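Local coordinates for racemase, putative (Roseobacter denitrificans, PDB 3TCS), which binds magnesium and D-alanine in a TIM-barrel pocket and is a putative racemase of the enolase superfamily, possibly with hydro-lyase activity, at residues G51-T55 against Y56-I60; Q68-P71 against W72-Q76; E257-D261 against L262-Q266. All coordinates share one frame; numbering follows the deposited sequence.

Interaction 1: residues G51-T55 against Y56-I60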
ATOM      1  N   GLY B  51       6.714  11.498  18.655  1.00  8.53           N
ATOM      2  CA  GLY B  51       5.939  10.360  18.208  1.00  8.52           C
ATOM      3  C   GLY B  51       6.888   9.341  17.611  1.00 10.01           C
ATOM      4  O   GLY B  51       8.106   9.442  17.772  1.00 10.09           O
ATOM      5  N   GLN B  52       6.343   8.363  16.904  1.00  9.17           N
ATOM      6  CA  GLN B  52       7.178   7.338  16.305  1.00  7.83           C
ATOM      7  C   GLN B  52       6.524   6.773  15.055  1.00  8.07           C
ATOM      8  O   GLN B  52       5.315   6.604  15.017  1.00  6.79           O
ATOM      9  CB  GLN B  52       7.393   6.204  17.311  1.00  8.01           C
ATOM     10  CG  GLN B  52       8.277   5.083  16.793  1.00  7.26           C
ATOM     11  CD  GLN B  52       8.122   3.810  17.594  1.00  7.83           C
ATOM     12  OE1 GLN B  52       8.450   3.760  18.782  1.00  8.69           O
ATOM     13  NE2 GLN B  52       7.612   2.767  16.946  1.00  4.99           N
ATOM     14  N   VAL B  53       7.315   6.495  14.023  1.00  8.27           N
ATOM     15  CA  VAL B  53       6.745   5.889  12.824  1.00  8.13           C
ATOM     16  C   VAL B  53       6.729   4.393  13.130  1.00  8.32           C
ATOM     17  O   VAL B  53       7.307   3.952  14.121  1.00  9.19           O
ATOM     18  CB  VAL B  53       7.610   6.143  11.555  1.00  8.50           C
ATOM     19  CG1 VAL B  53       7.691   7.632  11.260  1.00  6.81           C
ATOM     20  CG2 VAL B  53       8.996   5.545  11.732  1.00  8.38           C
ATOM     21  N   SER B  54       6.060   3.607  12.300  1.00 10.71           N
ATOM     22  CA  SER B  54       6.030   2.169  12.534  1.00  9.01           C
ATOM     23  C   SER B  54       7.438   1.580  12.474  1.00  8.67           C
ATOM     24  O   SER B  54       8.278   2.054  11.718  1.00  8.04           O
ATOM     25  CB  SER B  54       5.168   1.476  11.481  1.00 10.79           C
ATOM     26  OG  SER B  54       5.213   0.073  11.668  1.00 13.56           O
ATOM     27  N   THR B  55       7.690   0.539  13.264  1.00  9.34           N
ATOM     28  CA  THR B  55       8.994  -0.126  13.249  1.00  9.48           C
ATOM     29  C   THR B  55       9.150  -0.937  11.952  1.00 10.00           C
ATOM     30  O   THR B  55       8.159  -1.208  11.262  1.00  8.94           O
ATOM     31  CB  THR B  55       9.146  -1.090  14.443  1.00  9.72           C
ATOM     32  OG1 THR B  55       7.963  -1.895  14.559  1.00 10.15           O
ATOM     33  CG2 THR B  55       9.363  -0.316  15.737  1.00  9.69           C
ATOM     34  N   TYR B  56      10.396  -1.308  11.644  1.00  9.13           N
ATOM     35  CA  TYR B  56      10.777  -2.098  10.466  1.00 10.09           C
ATOM     36  C   TYR B  56      10.972  -1.256   9.213  1.00  8.80           C
ATOM     37  O   TYR B  56      10.030  -0.663   8.687  1.00  9.28           O
ATOM     38  CB  TYR B  56       9.770  -3.223  10.226  1.00 12.08           C
ATOM     39  CG  TYR B  56       9.673  -4.132  11.423  1.00 17.28           C
ATOM     40  CD1 TYR B  56      10.790  -4.840  11.872  1.00 19.90           C
ATOM     41  CD2 TYR B  56       8.491  -4.227  12.158  1.00 17.36           C
ATOM     42  CE1 TYR B  56      10.737  -5.613  13.027  1.00 21.30           C
ATOM     43  CE2 TYR B  56       8.425  -5.001  13.319  1.00 19.48           C
ATOM     44  CZ  TYR B  56       9.554  -5.688  13.747  1.00 21.26           C
ATOM     45  OH  TYR B  56       9.505  -6.446  14.895  1.00 24.58           O
ATOM     46  N   HIS B  57      12.216  -1.224   8.745  1.00  7.50           N
ATOM     47  CA  HIS B  57      12.611  -0.427   7.591  1.00  8.10           C
ATOM     48  C   HIS B  57      12.159   1.011   7.845  1.00  8.30           C
ATOM     49  O   HIS B  57      11.699   1.712   6.938  1.00  9.61           O
ATOM     50  CB  HIS B  57      12.003  -0.987   6.296  1.00  7.26           C
ATOM     51  CG  HIS B  57      12.375  -2.417   6.032  1.00  7.65           C
ATOM     52  ND1 HIS B  57      13.649  -2.900   6.234  1.00  9.24           N
ATOM     53  CD2 HIS B  57      11.639  -3.466   5.593  1.00  8.82           C
ATOM     54  CE1 HIS B  57      13.683  -4.187   5.933  1.00 10.34           C
ATOM     55  NE2 HIS B  57      12.475  -4.555   5.542  1.00  9.13           N
ATOM     56  N   ALA B  58      12.302   1.436   9.101  1.00  8.74           N
ATOM     57  CA  ALA B  58      11.919   2.781   9.530  1.00  8.45           C
ATOM     58  C   ALA B  58      12.700   3.866   8.805  1.00  9.00           C
ATOM     59  O   ALA B  58      12.235   5.001   8.691  1.00  8.30           O
ATOM     60  CB  ALA B  58      12.118   2.926  11.039  1.00  9.78           C
ATOM     61  N   ASP B  59      13.894   3.536   8.330  1.00  9.00           N
ATOM     62  CA  ASP B  59      14.676   4.532   7.612  1.00  9.24           C
ATOM     63  C   ASP B  59      13.961   4.884   6.303  1.00  9.38           C
ATOM     64  O   ASP B  59      13.918   6.051   5.904  1.00  8.80           O
ATOM     65  CB  ASP B  59      16.107   4.022   7.362  1.00 10.04           C
ATOM     66  CG  ASP B  59      16.153   2.727   6.574  1.00 12.69           C
ATOM     67  OD1 ASP B  59      15.376   1.794   6.875  1.00 11.17           O
ATOM     68  OD2 ASP B  59      16.997   2.634   5.658  1.00 12.22           O
ATOM     69  N   ILE B  60      13.379   3.880   5.648  1.00  8.56           N
ATOM     70  CA  ILE B  60      12.649   4.118   4.404  1.00  8.22           C
ATOM     71  C   ILE B  60      11.388   4.924   4.722  1.00  8.87           C
ATOM     72  O   ILE B  60      11.037   5.867   4.013  1.00  8.57           O
ATOM     73  CB  ILE B  60      12.247   2.790   3.726  1.00  9.16           C
ATOM     74  CG1 ILE B  60      13.513   2.022   3.322  1.00  9.03           C
ATOM     75  CG2 ILE B  60      11.372   3.072   2.490  1.00  9.44           C
ATOM     76  CD1 ILE B  60      13.261   0.641   2.719  1.00  9.63           C
TER
HETATM   77  O   HOH W   1       8.335   1.357   9.123  1.00 10.58           O

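Interaction 2: residues Q68-P71 against W72-Q76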
ATOM      1  N   GLN B  68       6.787  12.739   1.249  1.00  9.43           N
ATOM      2  CA  GLN B  68       5.357  12.734   0.973  1.00 10.26           C
ATOM      3  C   GLN B  68       4.370  13.138   2.054  1.00 10.49           C
ATOM      4  O   GLN B  68       3.174  13.228   1.783  1.00 10.25           O
ATOM      5  CB  GLN B  68       4.986  11.347   0.448  1.00 10.10           C
ATOM      6  CG  GLN B  68       5.718  10.985  -0.839  1.00 11.23           C
ATOM      7  CD  GLN B  68       5.571   9.518  -1.199  1.00 10.77           C
ATOM      8  OE1 GLN B  68       6.333   8.676  -0.731  1.00 12.20           O
ATOM      9  NE2 GLN B  68       4.581   9.208  -2.022  1.00 12.53           N
ATOM     10  N   VAL B  69       4.835  13.364   3.276  1.00  9.35           N
ATOM     11  CA  VAL B  69       3.911  13.762   4.332  1.00  9.61           C
ATOM     12  C   VAL B  69       4.158  15.194   4.801  1.00  9.55           C
ATOM     13  O   VAL B  69       3.248  16.028   4.791  1.00 10.11           O
ATOM     14  CB  VAL B  69       4.004  12.812   5.546  1.00  9.71           C
ATOM     15  CG1 VAL B  69       2.979  13.216   6.602  1.00 10.21           C
ATOM     16  CG2 VAL B  69       3.757  11.379   5.100  1.00  8.69           C
ATOM     17  N   ALA B  70       5.391  15.476   5.200  1.00 10.96           N
ATOM     18  CA  ALA B  70       5.763  16.801   5.691  1.00 11.82           C
ATOM     19  C   ALA B  70       5.359  17.963   4.781  1.00 12.79           C
ATOM     20  O   ALA B  70       4.872  18.994   5.256  1.00 11.72           O
ATOM     21  CB  ALA B  70       7.266  16.851   5.956  1.00 12.57           C
ATOM     22  N   PRO B  71       5.551  17.821   3.461  1.00 13.61           N
ATOM     23  CA  PRO B  71       5.183  18.914   2.554  1.00 15.49           C
ATOM     24  C   PRO B  71       3.722  19.350   2.638  1.00 16.35           C
ATOM     25  O   PRO B  71       3.400  20.516   2.404  1.00 16.84           O
ATOM     26  CB  PRO B  71       5.533  18.352   1.180  1.00 16.74           C
ATOM     27  CG  PRO B  71       6.675  17.434   1.476  1.00 15.35           C
ATOM     28  CD  PRO B  71       6.196  16.726   2.716  1.00 14.61           C
ATOM     29  N   TRP B  72       2.837  18.421   2.981  1.00 15.51           N
ATOM     30  CA  TRP B  72       1.414  18.737   3.061  1.00 16.08           C
ATOM     31  C   TRP B  72       0.950  19.165   4.446  1.00 16.08           C
ATOM     32  O   TRP B  72      -0.146  19.710   4.594  1.00 16.00           O
ATOM     33  CB  TRP B  72       0.593  17.530   2.607  1.00 16.54           C
ATOM     34  CG  TRP B  72       1.050  16.990   1.298  1.00 18.54           C
ATOM     35  CD1 TRP B  72       1.599  15.766   1.063  1.00 17.84           C
ATOM     36  CD2 TRP B  72       1.050  17.679   0.042  1.00 18.61           C
ATOM     37  NE1 TRP B  72       1.949  15.648  -0.261  1.00 17.91           N
ATOM     38  CE2 TRP B  72       1.623  16.810  -0.910  1.00 19.30           C
ATOM     39  CE3 TRP B  72       0.623  18.948  -0.369  1.00 20.73           C
ATOM     40  CZ2 TRP B  72       1.780  17.167  -2.253  1.00 21.92           C
ATOM     41  CZ3 TRP B  72       0.781  19.305  -1.705  1.00 21.99           C
ATOM     42  CH2 TRP B  72       1.356  18.415  -2.630  1.00 22.10           C
ATOM     43  N   MET B  73       1.782  18.931   5.456  1.00 15.87           N
ATOM     44  CA  MET B  73       1.414  19.271   6.826  1.00 15.75           C
ATOM     45  C   MET B  73       2.087  20.512   7.394  1.00 16.50           C
ATOM     46  O   MET B  73       1.523  21.185   8.260  1.00 15.80           O
ATOM     47  CB  MET B  73       1.674  18.072   7.738  1.00 14.85           C
ATOM     48  CG  MET B  73       0.845  16.858   7.353  1.00 16.02           C
ATOM     49  SD  MET B  73       0.997  15.483   8.489  1.00 15.69           S
ATOM     50  CE  MET B  73      -0.178  15.968   9.758  1.00 16.51           C
ATOM     51  N   LEU B  74       3.286  20.817   6.912  1.00 15.65           N
ATOM     52  CA  LEU B  74       4.004  21.992   7.389  1.00 16.95           C
ATOM     53  C   LEU B  74       3.222  23.268   7.116  1.00 18.01           C
ATOM     54  O   LEU B  74       2.681  23.454   6.025  1.00 18.52           O
ATOM     55  CB  LEU B  74       5.379  22.084   6.721  1.00 15.37           C
ATOM     56  CG  LEU B  74       6.451  21.112   7.214  1.00 16.14           C
ATOM     57  CD1 LEU B  74       7.713  21.292   6.387  1.00 16.07           C
ATOM     58  CD2 LEU B  74       6.738  21.369   8.691  1.00 17.12           C
ATOM     59  N   GLY B  75       3.159  24.142   8.119  1.00 18.63           N
ATOM     60  CA  GLY B  75       2.452  25.403   7.966  1.00 20.63           C
ATOM     61  C   GLY B  75       0.938  25.330   8.081  1.00 21.80           C
ATOM     62  O   GLY B  75       0.261  26.359   8.050  1.00 21.41           O
ATOM     63  N   GLN B  76       0.398  24.126   8.220  1.00 21.23           N
ATOM     64  CA  GLN B  76      -1.045  23.961   8.325  1.00 22.15           C
ATOM     65  C   GLN B  76      -1.516  23.928   9.768  1.00 23.02           C
ATOM     66  O   GLN B  76      -0.744  23.633  10.679  1.00 23.47           O
ATOM     67  CB  GLN B  76      -1.480  22.669   7.631  1.00 22.86           C
ATOM     68  CG  GLN B  76      -0.994  22.536   6.202  1.00 24.54           C
ATOM     69  CD  GLN B  76      -1.412  23.703   5.336  1.00 28.07           C
ATOM     70  OE1 GLN B  76      -2.596  24.015   5.225  1.00 28.86           O
ATOM     71  NE2 GLN B  76      -0.437  24.357   4.715  1.00 28.84           N
TER

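Interaction 3: residues E257-D261 against L262-Q266. With MG (magnesium ion), chain J; DAL (D-alanine), chain L.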
ATOM      1  N   GLU B 257      -4.556  -6.583  11.801  1.00  7.42           N
ATOM      2  CA  GLU B 257      -3.287  -5.895  12.035  1.00  9.66           C
ATOM      3  C   GLU B 257      -2.560  -5.348  10.807  1.00  9.77           C
ATOM      4  O   GLU B 257      -1.888  -4.320  10.909  1.00 11.22           O
ATOM      5  CB  GLU B 257      -2.336  -6.771  12.855  1.00  8.35           C
ATOM      6  CG  GLU B 257      -1.772  -7.966  12.122  1.00 11.61           C
ATOM      7  CD  GLU B 257      -1.043  -8.897  13.064  1.00 13.32           C
ATOM      8  OE1 GLU B 257      -1.674  -9.354  14.038  1.00 11.06           O
ATOM      9  OE2 GLU B 257       0.155  -9.165  12.834  1.00 13.76           O
ATOM     10  N   GLN B 258      -2.685  -6.012   9.660  1.00  9.78           N
ATOM     11  CA  GLN B 258      -2.023  -5.532   8.441  1.00 11.40           C
ATOM     12  C   GLN B 258      -2.900  -4.615   7.596  1.00 12.08           C
ATOM     13  O   GLN B 258      -2.478  -4.149   6.536  1.00 12.52           O
ATOM     14  CB  GLN B 258      -1.582  -6.691   7.549  1.00 11.33           C
ATOM     15  CG  GLN B 258      -0.370  -7.461   8.024  1.00 12.46           C
ATOM     16  CD  GLN B 258      -0.723  -8.610   8.949  1.00 14.41           C
ATOM     17  OE1 GLN B 258      -1.865  -9.070   8.990  1.00 14.20           O
ATOM     18  NE2 GLN B 258       0.265  -9.092   9.683  1.00 11.23           N
ATOM     19  N   ASP B 259      -4.120  -4.357   8.047  1.00 10.57           N
ATOM     20  CA  ASP B 259      -5.010  -3.494   7.282  1.00 11.44           C
ATOM     21  C   ASP B 259      -4.787  -2.019   7.579  1.00 10.25           C
ATOM     22  O   ASP B 259      -4.976  -1.563   8.705  1.00  9.11           O
ATOM     23  CB  ASP B 259      -6.456  -3.902   7.542  1.00 11.30           C
ATOM     24  CG  ASP B 259      -6.783  -5.243   6.922  1.00 15.23           C
ATOM     25  OD1 ASP B 259      -7.016  -5.281   5.694  1.00 17.71           O
ATOM     26  OD2 ASP B 259      -6.775  -6.265   7.647  1.00 16.11           O
ATOM     27  N   CYS B 260      -4.370  -1.277   6.554  1.00 11.02           N
ATOM     28  CA  CYS B 260      -4.100   0.153   6.695  1.00 11.82           C
ATOM     29  C   CYS B 260      -5.044   0.998   5.846  1.00 12.76           C
ATOM     30  O   CYS B 260      -4.943   2.226   5.835  1.00 12.23           O
ATOM     31  CB  CYS B 260      -2.657   0.454   6.281  1.00 12.29           C
ATOM     32  SG  CYS B 260      -2.314   0.133   4.529  1.00 16.50           S
ATOM     33  N   ASP B 261      -5.959   0.331   5.146  1.00 13.83           N
ATOM     34  CA  ASP B 261      -6.926   0.976   4.259  1.00 14.55           C
ATOM     35  C   ASP B 261      -8.299   1.082   4.924  1.00 13.54           C
ATOM     36  O   ASP B 261      -8.931   0.065   5.223  1.00 12.35           O
ATOM     37  CB  ASP B 261      -7.029   0.162   2.964  1.00 18.32           C
ATOM     38  CG  ASP B 261      -7.967   0.779   1.952  1.00 22.67           C
ATOM     39  OD1 ASP B 261      -7.703   1.919   1.515  1.00 28.78           O
ATOM     40  OD2 ASP B 261      -8.963   0.121   1.587  1.00 23.52           O
ATOM     41  N   LEU B 262      -8.765   2.313   5.139  1.00 11.65           N
ATOM     42  CA  LEU B 262     -10.049   2.538   5.795  1.00 12.03           C
ATOM     43  C   LEU B 262     -11.257   1.940   5.074  1.00 12.78           C
ATOM     44  O   LEU B 262     -12.166   1.422   5.719  1.00 11.27           O
ATOM     45  CB  LEU B 262     -10.255   4.034   6.059  1.00 11.21           C
ATOM     46  CG  LEU B 262      -9.344   4.594   7.162  1.00 12.23           C
ATOM     47  CD1 LEU B 262      -9.634   6.076   7.358  1.00 13.23           C
ATOM     48  CD2 LEU B 262      -9.575   3.833   8.472  1.00 12.44           C
ATOM     49  N   PRO B 263     -11.302   2.015   3.735  1.00 13.81           N
ATOM     50  CA  PRO B 263     -12.478   1.410   3.099  1.00 14.68           C
ATOM     51  C   PRO B 263     -12.486  -0.114   3.264  1.00 13.71           C
ATOM     52  O   PRO B 263     -13.547  -0.733   3.315  1.00 12.27           O
ATOM     53  CB  PRO B 263     -12.372   1.865   1.640  1.00 17.50           C
ATOM     54  CG  PRO B 263     -10.917   2.220   1.471  1.00 20.08           C
ATOM     55  CD  PRO B 263     -10.557   2.852   2.781  1.00 15.39           C
ATOM     56  N   THR B 264     -11.305  -0.719   3.364  1.00 12.23           N
ATOM     57  CA  THR B 264     -11.221  -2.162   3.557  1.00 11.89           C
ATOM     58  C   THR B 264     -11.679  -2.473   4.982  1.00 11.34           C
ATOM     59  O   THR B 264     -12.347  -3.480   5.224  1.00  9.36           O
ATOM     60  CB  THR B 264      -9.786  -2.679   3.340  1.00 14.22           C
ATOM     61  OG1 THR B 264      -9.424  -2.489   1.967  1.00 16.60           O
ATOM     62  CG2 THR B 264      -9.689  -4.156   3.677  1.00 15.71           C
ATOM     63  N   TRP B 265     -11.310  -1.606   5.921  1.00  9.62           N
ATOM     64  CA  TRP B 265     -11.730  -1.769   7.307  1.00  9.07           C
ATOM     65  C   TRP B 265     -13.259  -1.713   7.367  1.00 10.53           C
ATOM     66  O   TRP B 265     -13.897  -2.519   8.049  1.00  8.66           O
ATOM     67  CB  TRP B 265     -11.147  -0.656   8.183  1.00  8.62           C
ATOM     68  CG  TRP B 265      -9.879  -1.047   8.859  1.00  9.11           C
ATOM     69  CD1 TRP B 265      -8.631  -0.548   8.625  1.00  9.32           C
ATOM     70  CD2 TRP B 265      -9.733  -2.038   9.882  1.00  9.93           C
ATOM     71  NE1 TRP B 265      -7.714  -1.170   9.438  1.00  9.38           N
ATOM     72  CE2 TRP B 265      -8.364  -2.090  10.220  1.00 10.24           C
ATOM     73  CE3 TRP B 265     -10.628  -2.891  10.545  1.00  9.70           C
ATOM     74  CZ2 TRP B 265      -7.864  -2.962  11.194  1.00 12.44           C
ATOM     75  CZ3 TRP B 265     -10.131  -3.760  11.513  1.00 11.93           C
ATOM     76  CH2 TRP B 265      -8.759  -3.786  11.827  1.00 10.18           C
ATOM     77  N   GLN B 266     -13.840  -0.759   6.644  1.00 10.21           N
ATOM     78  CA  GLN B 266     -15.293  -0.616   6.617  1.00 11.45           C
ATOM     79  C   GLN B 266     -15.941  -1.887   6.056  1.00 12.30           C
ATOM     80  O   GLN B 266     -16.959  -2.359   6.570  1.00 10.41           O
ATOM     81  CB  GLN B 266     -15.699   0.587   5.759  1.00 13.40           C
ATOM     82  CG  GLN B 266     -17.177   0.941   5.856  1.00 16.67           C
ATOM     83  CD  GLN B 266     -17.525   1.645   7.154  1.00 18.98           C
ATOM     84  OE1 GLN B 266     -17.084   2.767   7.402  1.00 19.25           O
ATOM     85  NE2 GLN B 266     -18.314   0.984   7.990  1.00 18.09           N
TER
HETATM   86 MG    MG J 368      -1.484 -11.196  14.893  1.00 10.98          MG
HETATM   87  N   DAL L 370      -0.479 -10.228  16.804  1.00 11.02           N
HETATM   88  CA  DAL L 370       0.824 -10.869  16.551  1.00 13.70           C
HETATM   89  CB  DAL L 370       1.933 -10.139  17.294  1.00  9.29           C
HETATM   90  C   DAL L 370       1.120 -10.846  15.090  1.00 13.37           C
HETATM   91  O   DAL L 370       0.386 -11.381  14.323  1.00 20.29           O
HETATM   92  O   HOH W   2      -1.884 -12.148  13.064  1.00 10.81           O

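Interaction 1: residues G51-T55 against Y56-I60
The phenol ring of Tyr-56 takes Thr-55 over one face: Thr-55 CB lies 4.3 Å from the centroid of the Tyr-56 ring, 24° off its normal, a CH-pi contact offset toward the rim. Both residues belong to the loop that joins strand 48-52 to helix 58-73 in the N-terminal capping domain of the mandelate racemase fold. The two side chains run side by side, and Thr-55 OG1 comes 3.4 Å from Tyr-56 CE2. A chi1 of 47° sets OG1 between the backbone N and the carbonyl carbon, on the side of the ring, while it also hydrogen-bonds Asn-310 of the barrel domain. Tyr-56 has a positive phi of 84°, and the chain turns there before His-57, the N-cap residue of the helix. That imidazole pairs through ND1 with Arg-67 of the second subunit, so the turn also meets the dimer interface.

Across the turn, between the strand end and the first helix residue, the apolar packing is light, Val-53 CG2 resting 4.1 Å from Ala-58 CB. Gln-52 folds its amide back on the next residue, NE2 giving a hydrogen bond of 3.1 Å to Val-53 O that lies in the amide plane. Water 1 lies 2.7 Å from both Ser-54 O and Tyr-56 O, two acceptors that it can bridge.

Interaction 2: residues Q68-P71 against W72-Q76
Trp-72 packs back along the last turn of its helix, the indole edge turned to the carbonyl of Gln-68 one turn earlier. This is the C-terminal end of helix 58-73 in the N-terminal capping domain, where the regular bonding gives way to a type II beta turn from Met-73 to Gln-76. Trp-72 CD1 stands 3.1 Å from Gln-68 O, which lies in the ring plane; the indole NE1 is hydrogen-bonded instead to Glu-92, whose carboxylate also takes the amide NE2 of Gln-68, while Gln-68 OE1 is hydrogen-bonded to Tyr-99 of the second subunit. With CG beside the backbone N (chi1 -50°), the indole is directed back toward the preceding turn. An alanine at Trp-72 would remove the indole and is likely to leave Glu-92 without the indole donor and the Gln-68 carbonyl without the ring edge beside it.

Pro-71, the next large contributor, has no N-H to give to the turn before, and the helix kinks there. Trp-72 N bonds to Val-69 O at 3.0 Å, a three-residue span consistent with a local tightening, though Val-69 O also accepts weakly from Met-73 N at 3.3 Å.

Ala-70 presents its carbonyl to two donors. Met-73 N approaches Ala-70 O from above the carbonyl plane at 3.1 Å, whereas Leu-74 N lies nearly along the C=O axis. On the flank facing helices 81-91 and 98-119, Val-69 and Met-73 point the same way, CG1 of Val-69 reaching 3.6 Å from SD of Met-73.

Interaction 3: residues E257-D261 against L262-Q266
Trp-265 and Asp-259 meet twice: the indole NE1 donates to the backbone O of Asp-259 at 2.9 Å, and Asp-259 CB sits over one face of the ring, 3.4 Å above its plane and toward the rim. Two residues before Asp-259, at the start of this beta-alpha loop of the TIM barrel, Glu-257 follows strand 252-255 and binds the magnesium ion through OE1 at 2.0 Å, alongside Asp-205 and Glu-231. D-alanine chelates the metal, its N at 2.4 Å and its O at 2.0 Å from the ion, and water 2 is a further ligand.

Outward along the loop, the Trp-265 to Asp-259 bond is bent, 143° at the hydrogen, and NE1 lies well above the carbonyl plane, 61° out of it, so it is not directed at a lone pair. Trp-265 is held from its own backbone too, its N giving a hydrogen bond of 3.0 Å to Asp-261 O. Asp-261 is the N-cap of helix 262-270. Its CG lies anti to the backbone N (chi1 -178°), which carries the carboxylate over the first turn, across the side chain of Thr-264. There OD2 accepts from Thr-264 OG1 and, weakly, from Thr-264 N, although the position of OD2 is less sure. Farther out, Val-293 of helix 287-300 packs on Leu-262 and Trp-265.

Glu-257 OE2 lies 2.7 Å from the D-alanine O and forms a salt bridge with Lys-94 of the second subunit. With OE1 on the metal and OE2 on that lysine, the chemistry is consistent with a pocket completed by both subunits.

Interactions 1 and 2 sit at the two ends of helix 58-73, their centres 18 Å apart: residues 51-60 lead into it and residues 68-76 end it, both in the N-terminal capping domain. Interaction 3 belongs to the barrel, its centre 19 Å from that of interaction 1 and 23 Å from that of interaction 2, and holds the metal ligand Glu-257. Interaction 1 reaches toward that pocket, the Tyr-56 side chain lying about 9 Å from bound D-alanine, whereas interaction 2 is remote from it. No two of the three touch, but all meet the second subunit, through His-57, Gln-68 and Glu-257 respectively.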